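Long-range contacts in peptidase M42 (Thaumarchaeota archaeon SCGC AB-539-E09, PDB 5DS0), which is a cobalt-bound peptidase of the M42 family, probably a TET aminopeptidase that removes residues from the N-termini of peptides within a twelve-subunit assembly: residues C[232-237]-C[313-318]; C[262-267]-C[290-295]. One frame throughout, in Å; residues are numbered along the deposited sequence.

Contact 1. Residues C[232-237]-C[313-318]. With CO (cobalt (II) ion), chain T.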
ATOM      1  N   VAL C 232     -23.938 -30.148 -40.064  1.00 39.45           N
ATOM      2  CA  VAL C 232     -24.228 -28.831 -39.523  1.00 38.95           C
ATOM      3  C   VAL C 232     -24.695 -29.000 -38.078  1.00 39.05           C
ATOM      4  O   VAL C 232     -25.331 -30.001 -37.745  1.00 39.20           O
ATOM      5  CB  VAL C 232     -25.305 -28.106 -40.364  1.00 38.67           C
ATOM      6  CG1 VAL C 232     -26.538 -28.962 -40.512  1.00 38.63           C
ATOM      7  CG2 VAL C 232     -25.688 -26.767 -39.758  1.00 38.54           C
ATOM      8  N   ALA C 233     -24.410 -28.014 -37.230  1.00 38.37           N
ATOM      9  CA  ALA C 233     -24.759 -28.116 -35.821  1.00 37.60           C
ATOM     10  C   ALA C 233     -25.482 -26.890 -35.275  1.00 36.58           C
ATOM     11  O   ALA C 233     -25.071 -25.761 -35.514  1.00 36.54           O
ATOM     12  CB  ALA C 233     -23.507 -28.382 -35.013  1.00 37.95           C
ATOM     13  N   LEU C 234     -26.540 -27.135 -34.506  1.00 36.05           N
ATOM     14  CA  LEU C 234     -27.243 -26.088 -33.777  1.00 35.45           C
ATOM     15  C   LEU C 234     -27.083 -26.365 -32.299  1.00 35.33           C
ATOM     16  O   LEU C 234     -27.671 -27.295 -31.778  1.00 35.87           O
ATOM     17  CB  LEU C 234     -28.718 -26.088 -34.108  1.00 35.67           C
ATOM     18  CG  LEU C 234     -29.107 -26.008 -35.575  1.00 36.57           C
ATOM     19  CD1 LEU C 234     -30.625 -26.058 -35.695  1.00 37.20           C
ATOM     20  CD2 LEU C 234     -28.553 -24.749 -36.225  1.00 37.01           C
ATOM     21  N   VAL C 235     -26.258 -25.585 -31.622  1.00 35.30           N
ATOM     22  CA  VAL C 235     -26.066 -25.772 -30.205  1.00 34.88           C
ATOM     23  C   VAL C 235     -26.998 -24.854 -29.453  1.00 35.14           C
ATOM     24  O   VAL C 235     -27.087 -23.664 -29.748  1.00 35.07           O
ATOM     25  CB  VAL C 235     -24.621 -25.498 -29.814  1.00 35.04           C
ATOM     26  CG1 VAL C 235     -24.474 -25.483 -28.308  1.00 35.24           C
ATOM     27  CG2 VAL C 235     -23.731 -26.558 -30.419  1.00 35.61           C
ATOM     28  N   LEU C 236     -27.707 -25.420 -28.487  1.00 36.29           N
ATOM     29  CA  LEU C 236     -28.660 -24.669 -27.675  1.00 36.99           C
ATOM     30  C   LEU C 236     -28.081 -24.465 -26.307  1.00 37.36           C
ATOM     31  O   LEU C 236     -27.650 -25.413 -25.672  1.00 39.75           O
ATOM     32  CB  LEU C 236     -29.958 -25.430 -27.565  1.00 37.92           C
ATOM     33  CG  LEU C 236     -30.581 -25.603 -28.941  1.00 38.77           C
ATOM     34  CD1 LEU C 236     -31.486 -26.820 -29.052  1.00 39.92           C
ATOM     35  CD2 LEU C 236     -31.339 -24.354 -29.290  1.00 38.61           C
ATOM     36  N   GLU C 237     -28.032 -23.219 -25.874  1.00 37.15           N
ATOM     37  CA  GLU C 237     -27.411 -22.858 -24.612  1.00 36.63           C
ATOM     38  C   GLU C 237     -28.246 -21.764 -23.963  1.00 37.27           C
ATOM     39  O   GLU C 237     -29.266 -21.342 -24.507  1.00 37.72           O
ATOM     40  CB  GLU C 237     -25.983 -22.349 -24.829  1.00 35.65           C
ATOM     41  CG  GLU C 237     -24.858 -23.312 -24.465  1.00 35.98           C
ATOM     42  CD  GLU C 237     -24.709 -23.674 -22.977  1.00 35.19           C
ATOM     43  OE1 GLU C 237     -25.441 -23.183 -22.108  1.00 33.75           O
ATOM     44  OE2 GLU C 237     -23.789 -24.462 -22.685  1.00 35.29           O
ATOM     45  N   PRO C 313     -19.950 -26.625 -39.853  1.00 38.93           N
ATOM     46  CA  PRO C 313     -20.559 -25.315 -39.630  1.00 38.10           C
ATOM     47  C   PRO C 313     -21.544 -25.369 -38.466  1.00 37.57           C
ATOM     48  O   PRO C 313     -22.401 -26.251 -38.407  1.00 36.79           O
ATOM     49  CB  PRO C 313     -21.295 -25.020 -40.943  1.00 38.22           C
ATOM     50  CG  PRO C 313     -20.815 -26.023 -41.912  1.00 39.10           C
ATOM     51  CD  PRO C 313     -20.358 -27.211 -41.130  1.00 39.68           C
ATOM     52  N   SER C 314     -21.409 -24.429 -37.536  1.00 37.28           N
ATOM     53  CA  SER C 314     -22.217 -24.449 -36.329  1.00 36.96           C
ATOM     54  C   SER C 314     -22.596 -23.063 -35.897  1.00 35.38           C
ATOM     55  O   SER C 314     -21.948 -22.081 -36.267  1.00 35.96           O
ATOM     56  CB  SER C 314     -21.459 -25.120 -35.182  1.00 37.37           C
ATOM     57  OG  SER C 314     -20.855 -26.322 -35.618  1.00 39.21           O
ATOM     58  N   VAL C 315     -23.653 -22.998 -35.102  1.00 34.14           N
ATOM     59  CA  VAL C 315     -24.131 -21.743 -34.584  1.00 33.07           C
ATOM     60  C   VAL C 315     -24.742 -22.004 -33.216  1.00 31.92           C
ATOM     61  O   VAL C 315     -25.287 -23.059 -32.988  1.00 30.54           O
ATOM     62  CB  VAL C 315     -25.128 -21.112 -35.581  1.00 33.34           C
ATOM     63  CG1 VAL C 315     -26.546 -21.617 -35.369  1.00 33.67           C
ATOM     64  CG2 VAL C 315     -25.080 -19.607 -35.503  1.00 33.80           C
ATOM     65  N   VAL C 316     -24.614 -21.049 -32.301  1.00 32.25           N
ATOM     66  CA  VAL C 316     -25.225 -21.194 -30.976  1.00 32.32           C
ATOM     67  C   VAL C 316     -26.482 -20.346 -30.863  1.00 32.41           C
ATOM     68  O   VAL C 316     -26.469 -19.153 -31.139  1.00 31.27           O
ATOM     69  CB  VAL C 316     -24.281 -20.781 -29.841  1.00 32.67           C
ATOM     70  CG1 VAL C 316     -24.926 -21.037 -28.495  1.00 32.81           C
ATOM     71  CG2 VAL C 316     -22.961 -21.525 -29.932  1.00 33.07           C
ATOM     72  N   ILE C 317     -27.566 -20.992 -30.449  1.00 33.69           N
ATOM     73  CA  ILE C 317     -28.841 -20.332 -30.241  1.00 34.24           C
ATOM     74  C   ILE C 317     -29.149 -20.408 -28.763  1.00 34.80           C
ATOM     75  O   ILE C 317     -29.028 -21.469 -28.173  1.00 35.23           O
ATOM     76  CB  ILE C 317     -29.938 -21.022 -31.039  1.00 34.86           C
ATOM     77  CG1 ILE C 317     -29.701 -20.776 -32.527  1.00 36.08           C
ATOM     78  CG2 ILE C 317     -31.299 -20.491 -30.631  1.00 35.32           C
ATOM     79  CD1 ILE C 317     -30.483 -21.683 -33.458  1.00 36.94           C
ATOM     80  N   THR C 318     -29.592 -19.300 -28.180  1.00 35.28           N
ATOM     81  CA  THR C 318     -29.648 -19.190 -26.725  1.00 36.26           C
ATOM     82  C   THR C 318     -30.973 -18.721 -26.176  1.00 36.12           C
ATOM     83  O   THR C 318     -31.700 -17.981 -26.833  1.00 37.16           O
ATOM     84  CB  THR C 318     -28.599 -18.187 -26.207  1.00 37.11           C
ATOM     85  OG1 THR C 318     -28.876 -16.887 -26.745  1.00 38.69           O
ATOM     86  CG2 THR C 318     -27.197 -18.610 -26.613  1.00 37.17           C
TER
HETATM   87 CO    CO T 401     -23.900 -24.232 -20.494  1.00 22.75          CO
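Glu-237 and Thr-318 face each other at the C-terminal end of two parallel strand segments, 232-237 and 313-318, which pair in unbroken register from Ala-233 opposite Ser-314 onward. Five backbone hydrogen bonds alternate along the seam, among them Ile-317 N to Val-235 O at 2.8 Å, close to straight at 168°. Glu-237 carries the seam into the metal site. Its CB rests 4.0 Å from Val-316 CG1 across the strands; beyond CB, CG stands 4.2 Å from a cobalt, and the bend about CB-CG (chi2 -66°) carries CD and both oxygens to the ion. Both oxygens bind it, OE2 at 2.2 Å and OE1 at 2.5 Å, a bidentate grip that fixes the rotation of the carboxylate. His-66 and Asp-180 bind the same ion. On the face that holds Leu-234 and Leu-236, contacts are apolar and the side chains run alongside: Leu-234 CD2 meets Val-315 CG1 at 3.8 Å, and Leu-236 CD2 lies 4.0 Å from Ile-317 CB. On the Glu-237 face, Ala-233 CB approaches Ser-314 OG, whose hydrogen-bond partner is Cys-312 O. All of this is buried. Leu-236 packs on helix 179-197, while Ala-233, Val-235 and Val-316 lie against helix 302-305. Backbone bonds join 232-237 to strand 60-66, and strand 261-263 lies beside 313-318, placing the pair inside the mixed sheet of the catalytic domain.

Contact 2. Residues C[262-267]-C[290-295]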
ATOM      1  N   LEU C 262     -28.882 -15.242 -30.731  1.00 32.15           N
ATOM      2  CA  LEU C 262     -27.985 -15.876 -31.685  1.00 30.63           C
ATOM      3  C   LEU C 262     -26.599 -15.356 -31.408  1.00 29.31           C
ATOM      4  O   LEU C 262     -26.355 -14.155 -31.410  1.00 28.79           O
ATOM      5  CB  LEU C 262     -28.392 -15.525 -33.099  1.00 31.02           C
ATOM      6  CG  LEU C 262     -27.476 -16.107 -34.159  1.00 31.18           C
ATOM      7  CD1 LEU C 262     -27.668 -17.606 -34.245  1.00 31.23           C
ATOM      8  CD2 LEU C 262     -27.759 -15.477 -35.509  1.00 31.87           C
ATOM      9  N   VAL C 263     -25.685 -16.267 -31.156  1.00 28.99           N
ATOM     10  CA  VAL C 263     -24.351 -15.882 -30.758  1.00 29.08           C
ATOM     11  C   VAL C 263     -23.524 -15.624 -32.005  1.00 29.27           C
ATOM     12  O   VAL C 263     -23.292 -16.550 -32.799  1.00 31.71           O
ATOM     13  CB  VAL C 263     -23.685 -16.972 -29.907  1.00 28.69           C
ATOM     14  CG1 VAL C 263     -22.274 -16.564 -29.523  1.00 29.24           C
ATOM     15  CG2 VAL C 263     -24.495 -17.243 -28.667  1.00 28.59           C
ATOM     16  N   THR C 264     -23.029 -14.401 -32.122  1.00 28.93           N
ATOM     17  CA  THR C 264     -22.228 -13.967 -33.247  1.00 29.52           C
ATOM     18  C   THR C 264     -20.727 -14.127 -33.016  1.00 30.59           C
ATOM     19  O   THR C 264     -19.938 -13.998 -33.951  1.00 30.72           O
ATOM     20  CB  THR C 264     -22.476 -12.482 -33.525  1.00 30.04           C
ATOM     21  OG1 THR C 264     -22.157 -11.709 -32.358  1.00 30.09           O
ATOM     22  CG2 THR C 264     -23.927 -12.251 -33.882  1.00 30.08           C
ATOM     23  N   TYR C 265     -20.330 -14.338 -31.758  1.00 32.03           N
ATOM     24  CA  TYR C 265     -18.936 -14.570 -31.397  1.00 32.90           C
ATOM     25  C   TYR C 265     -18.844 -15.047 -29.960  1.00 33.52           C
ATOM     26  O   TYR C 265     -19.518 -14.529 -29.095  1.00 32.50           O
ATOM     27  CB  TYR C 265     -18.075 -13.308 -31.554  1.00 33.24           C
ATOM     28  CG  TYR C 265     -16.731 -13.473 -30.902  1.00 34.01           C
ATOM     29  CD1 TYR C 265     -15.763 -14.266 -31.486  1.00 34.27           C
ATOM     30  CD2 TYR C 265     -16.437 -12.886 -29.674  1.00 35.30           C
ATOM     31  CE1 TYR C 265     -14.524 -14.453 -30.885  1.00 35.17           C
ATOM     32  CE2 TYR C 265     -15.202 -13.075 -29.056  1.00 35.89           C
ATOM     33  CZ  TYR C 265     -14.253 -13.856 -29.676  1.00 35.73           C
ATOM     34  OH  TYR C 265     -13.031 -14.071 -29.107  1.00 37.34           O
ATOM     35  N   ASP C 266     -18.009 -16.048 -29.718  1.00 35.75           N
ATOM     36  CA  ASP C 266     -17.661 -16.421 -28.362  1.00 38.35           C
ATOM     37  C   ASP C 266     -16.230 -16.946 -28.329  1.00 40.87           C
ATOM     38  O   ASP C 266     -15.610 -17.166 -29.374  1.00 42.27           O
ATOM     39  CB  ASP C 266     -18.714 -17.364 -27.723  1.00 39.71           C
ATOM     40  CG  ASP C 266     -18.650 -18.816 -28.230  1.00 42.38           C
ATOM     41  OD1 ASP C 266     -17.635 -19.474 -27.943  1.00 46.54           O
ATOM     42  OD2 ASP C 266     -19.623 -19.333 -28.858  1.00 43.45           O
ATOM     43  N   ARG C 267     -15.692 -17.081 -27.127  1.00 44.22           N
ATOM     44  CA  ARG C 267     -14.296 -17.462 -26.928  1.00 46.58           C
ATOM     45  C   ARG C 267     -13.974 -18.827 -27.559  1.00 44.02           C
ATOM     46  O   ARG C 267     -12.851 -19.058 -27.974  1.00 43.34           O
ATOM     47  CB  ARG C 267     -13.982 -17.460 -25.420  1.00 52.36           C
ATOM     48  CG  ARG C 267     -12.509 -17.660 -25.028  1.00 58.75           C
ATOM     49  CD  ARG C 267     -12.286 -17.771 -23.498  1.00 65.72           C
ATOM     50  NE  ARG C 267     -13.095 -18.878 -22.963  1.00 72.26           N
ATOM     51  CZ  ARG C 267     -13.245 -19.184 -21.671  1.00 75.51           C
ATOM     52  NH1 ARG C 267     -12.653 -18.466 -20.724  1.00 74.21           N
ATOM     53  NH2 ARG C 267     -14.008 -20.221 -21.323  1.00 78.12           N
ATOM     54  N   LEU C 290     -35.381 -12.225 -32.445  1.00 39.30           N
ATOM     55  CA  LEU C 290     -34.077 -12.841 -32.319  1.00 38.18           C
ATOM     56  C   LEU C 290     -33.046 -11.802 -31.905  1.00 37.59           C
ATOM     57  O   LEU C 290     -32.884 -10.796 -32.582  1.00 38.62           O
ATOM     58  CB  LEU C 290     -33.697 -13.462 -33.652  1.00 38.53           C
ATOM     59  CG  LEU C 290     -32.395 -14.251 -33.664  1.00 39.41           C
ATOM     60  CD1 LEU C 290     -32.529 -15.535 -32.858  1.00 39.42           C
ATOM     61  CD2 LEU C 290     -31.979 -14.571 -35.090  1.00 39.97           C
ATOM     62  N   GLN C 291     -32.349 -12.034 -30.797  1.00 36.69           N
ATOM     63  CA  GLN C 291     -31.402 -11.042 -30.274  1.00 37.02           C
ATOM     64  C   GLN C 291     -29.961 -11.403 -30.624  1.00 37.02           C
ATOM     65  O   GLN C 291     -29.491 -12.468 -30.272  1.00 35.42           O
ATOM     66  CB  GLN C 291     -31.518 -10.929 -28.755  1.00 36.82           C
ATOM     67  CG  GLN C 291     -32.928 -10.720 -28.233  1.00 36.97           C
ATOM     68  CD  GLN C 291     -32.967 -10.507 -26.737  1.00 36.99           C
ATOM     69  OE1 GLN C 291     -32.499  -9.489 -26.239  1.00 37.82           O
ATOM     70  NE2 GLN C 291     -33.486 -11.486 -26.003  1.00 36.78           N
ATOM     71  N   LEU C 292     -29.264 -10.519 -31.325  1.00 37.71           N
ATOM     72  CA  LEU C 292     -27.861 -10.763 -31.616  1.00 37.41           C
ATOM     73  C   LEU C 292     -27.063 -10.640 -30.343  1.00 38.01           C
ATOM     74  O   LEU C 292     -27.197  -9.661 -29.621  1.00 39.00           O
ATOM     75  CB  LEU C 292     -27.350  -9.784 -32.658  1.00 37.41           C
ATOM     76  CG  LEU C 292     -27.969  -9.933 -34.045  1.00 37.47           C
ATOM     77  CD1 LEU C 292     -27.263  -9.004 -35.016  1.00 38.29           C
ATOM     78  CD2 LEU C 292     -27.895 -11.365 -34.551  1.00 36.57           C
ATOM     79  N   SER C 293     -26.242 -11.647 -30.075  1.00 38.79           N
ATOM     80  CA  SER C 293     -25.529 -11.769 -28.809  1.00 40.43           C
ATOM     81  C   SER C 293     -24.050 -12.072 -29.022  1.00 40.64           C
ATOM     82  O   SER C 293     -23.644 -12.528 -30.082  1.00 39.11           O
ATOM     83  CB  SER C 293     -26.152 -12.895 -27.993  1.00 41.46           C
ATOM     84  OG  SER C 293     -25.299 -13.312 -26.946  1.00 44.24           O
ATOM     85  N   GLN C 294     -23.250 -11.810 -27.997  1.00 42.91           N
ATOM     86  CA  GLN C 294     -21.827 -12.075 -28.048  1.00 45.40           C
ATOM     87  C   GLN C 294     -21.341 -12.427 -26.656  1.00 48.17           C
ATOM     88  O   GLN C 294     -21.575 -11.671 -25.753  1.00 52.46           O
ATOM     89  CB  GLN C 294     -21.105 -10.835 -28.570  1.00 46.05           C
ATOM     90  CG  GLN C 294     -20.038 -11.145 -29.604  1.00 46.94           C
ATOM     91  CD  GLN C 294     -19.528  -9.908 -30.330  1.00 48.02           C
ATOM     92  OE1 GLN C 294     -18.579  -9.263 -29.881  1.00 48.76           O
ATOM     93  NE2 GLN C 294     -20.144  -9.582 -31.470  1.00 48.24           N
HETATM   94  N   MSE C 295     -20.670 -13.560 -26.480  1.00 52.14           N
HETATM   95  CA  MSE C 295     -20.154 -13.962 -25.163  1.00 57.16           C
HETATM   96  C   MSE C 295     -18.647 -13.892 -25.170  1.00 57.74           C
HETATM   97  O   MSE C 295     -17.954 -14.888 -25.412  1.00 60.58           O
HETATM   98  CB  MSE C 295     -20.636 -15.358 -24.769  1.00 63.34           C
HETATM   99  CG  MSE C 295     -22.114 -15.591 -25.102  1.00 70.85           C
HETATM  100 SE   MSE C 295     -22.682 -17.474 -24.856  0.70 82.27          SE
HETATM  101  CE  MSE C 295     -21.004 -18.503 -25.040  1.00 78.32           C
TER
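Thr-264 and Ser-293 meet where segment 262-267 turns a corner beside the parallel segment 290-295 and the pairing slips by one residue at a beta bulge. Backbone hydrogen bonds run along both sides of the slip: Leu-262 N to Gln-291 O and Ser-293 N to Leu-262 O before it, Met-295 N to Tyr-265 O after it at 3.0 Å. At the bulge Ser-293 O accepts twice from one residue. Thr-264 N gives it a nearly straight bond (2.8 Å, 178°), and Thr-264 OG1, also at 2.8 Å, comes from above the carbonyl plane, reaching it because the hydroxyl sits between the backbone N and the carbonyl carbon (chi1 58°). The same OG1 accepts from Gln-294 NE2 at 3.1 Å, lying almost in the plane of that amide. Contacts between carbons surround these bonds, some through aliphatic parts of polar side chains: Gln-294 CG lies 3.5 Å from Tyr-265 CB and at the edge of the ring, with amide and ring planes nearly perpendicular, and Asp-266 CB lies 3.7 Å from CE of the selenomethionine Met-295. Leu-262 CB touches Leu-290 CD1 at 4.1 Å. Leu-88 of the second subunit packs on Tyr-265. With its nitrogen giving to Thr-264 and to Val-74 O of that subunit, and its oxygen accepting from Asn-86 there, the Gln-294 amide has its flip settled, which ties the bulge to the subunit interface.

How the contacts relate
Contact 1 and the 261-263 part of contact 2 adjoin in one mixed sheet, the centres of the two contacts 11 Å apart, and strand 314-322 is where they join. It runs parallel to 232-240 in contact 1 but antiparallel to 261-263 of contact 2, with a probable hydrogen bond between Val-263 N and Val-316 O at 3.0 Å. Beside it, Val-315 CG2 packs against Leu-262 CD1 at 3.5 Å. Asp-239 adds a polar tie, since its OD2 is hydrogen-bonded to both Thr-318 OG1 and Ser-293 OG. Contact 1 supplies a cobalt ligand directly; contact 2 comes near the metals through the Met-295 side chain, about 8 Å from a cobalt, and reaches outward to the second subunit.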